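Local coordinates for protein oligoribonuclease (PDB 6A4D) that probably degrades short RNA fragments as an exonuclease of the RNase H-like clan, and binds a nitrophenyl ester of thymidine monophosphate in its pocket, at residues Ser81-Ser84 against Leu85-Thr89. The protein carries 1 engineered substitution. Residues are numbered along the deposited sequence; the frame is centred on the assembly and turned at random.
Sequences SEVS and LAHAT
Ser84 caps the first turn of helix 85-99 by taking the N-H of His87 on its hydroxyl, with OG 3.0 Å from His87 N and a moderately bent bond of 150°. With chi1 at 74°, OG sits between the residue's own backbone N and carbonyl carbon, and from there it reaches forward to the His87 amide in the first turn. Serine suits this place because its acceptor is only one carbon from the backbone. Its carbonyl begins the regular helical ladder: Ser84 O accepts the N-H of Ala88, with Ala88 N 3.0 Å away. With an alanine here the His87 N-H would probably lose its side-chain acceptor, and the first turn is likely to fray.

His87 CB lies beside the cap, 3.4 Å from Ser84 OG, and CG is anti to the backbone N (chi1 -179°), which sends the ring toward Val83. With the imidazole turned by a chi2 of 67°, CD2 is presented edge-on to Val83 CG1, 4.2 Å away. The same methyl loosely faces Ala88 CB, and both apolar residues rest on Phe49 of strand 42-50. Before the cap, Ser81 OG accepts from Val83 N at 2.8 Å, turning the chain just after helix 74-80. An ST turn followed by a serine N-cap thus links two successive helices at the protein surface.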
# COMPACT_ATOMS: atom_id res chain seq x y z
N SER A 81 2.54 0.48 30.56
CA SER A 81 1.30 -0.11 30.10
C SER A 81 1.08 -1.55 30.60
O SER A 81 2.02 -2.37 30.61
CB SER A 81 1.22 -0.13 28.57
OG SER A 81 -0.11 -0.42 28.17
N GLU A 82 -0.18 -1.83 30.95
CA GLU A 82 -0.72 -3.17 31.04
C GLU A 82 -1.68 -3.49 29.89
O GLU A 82 -2.45 -4.48 29.96
CB GLU A 82 -1.53 -3.30 32.34
CG GLU A 82 -0.84 -2.91 33.64
CD GLU A 82 -1.80 -3.11 34.81
OE1 GLU A 82 -2.87 -2.48 34.80
OE2 GLU A 82 -1.52 -3.94 35.71
N VAL A 83 -1.68 -2.67 28.84
CA VAL A 83 -2.65 -2.80 27.75
C VAL A 83 -2.20 -3.90 26.83
O VAL A 83 -1.17 -3.78 26.20
CB VAL A 83 -2.83 -1.47 26.97
CG1 VAL A 83 -3.60 -1.67 25.65
CG2 VAL A 83 -3.52 -0.43 27.86
N SER A 84 -2.98 -4.96 26.73
CA SER A 84 -2.71 -6.00 25.79
C SER A 84 -3.20 -5.59 24.42
O SER A 84 -4.16 -4.80 24.29
CB SER A 84 -3.45 -7.27 26.19
OG SER A 84 -4.83 -7.16 25.90
N LEU A 85 -2.57 -6.21 23.40
CA LEU A 85 -2.93 -6.00 22.01
C LEU A 85 -4.36 -6.42 21.73
O LEU A 85 -5.08 -5.67 21.03
CB LEU A 85 -1.98 -6.77 21.12
CG LEU A 85 -1.95 -6.55 19.62
CD1 LEU A 85 -1.65 -5.11 19.23
CD2 LEU A 85 -0.90 -7.48 19.06
N ALA A 86 -4.78 -7.57 22.31
CA ALA A 86 -6.17 -8.00 22.26
C ALA A 86 -7.08 -6.86 22.67
O ALA A 86 -8.09 -6.59 22.01
CB ALA A 86 -6.42 -9.23 23.14
N HIS A 87 -6.73 -6.19 23.76
CA HIS A 87 -7.57 -5.14 24.29
C HIS A 87 -7.66 -3.99 23.29
O HIS A 87 -8.75 -3.54 22.97
CB HIS A 87 -7.06 -4.63 25.66
CG HIS A 87 -7.93 -3.55 26.24
ND1 HIS A 87 -9.22 -3.78 26.66
CD2 HIS A 87 -7.70 -2.23 26.43
CE1 HIS A 87 -9.75 -2.65 27.09
NE2 HIS A 87 -8.85 -1.70 26.98
N ALA A 88 -6.50 -3.53 22.82
CA ALA A 88 -6.40 -2.42 21.85
C ALA A 88 -7.22 -2.72 20.61
O ALA A 88 -7.98 -1.89 20.13
CB ALA A 88 -4.95 -2.17 21.48
N THR A 89 -7.09 -3.93 20.14
CA THR A 89 -7.82 -4.41 18.96
C THR A 89 -9.32 -4.34 19.14
O THR A 89 -10.04 -3.90 18.25
CB THR A 89 -7.40 -5.83 18.67
OG1 THR A 89 -5.99 -5.80 18.41
CG2 THR A 89 -8.13 -6.42 17.49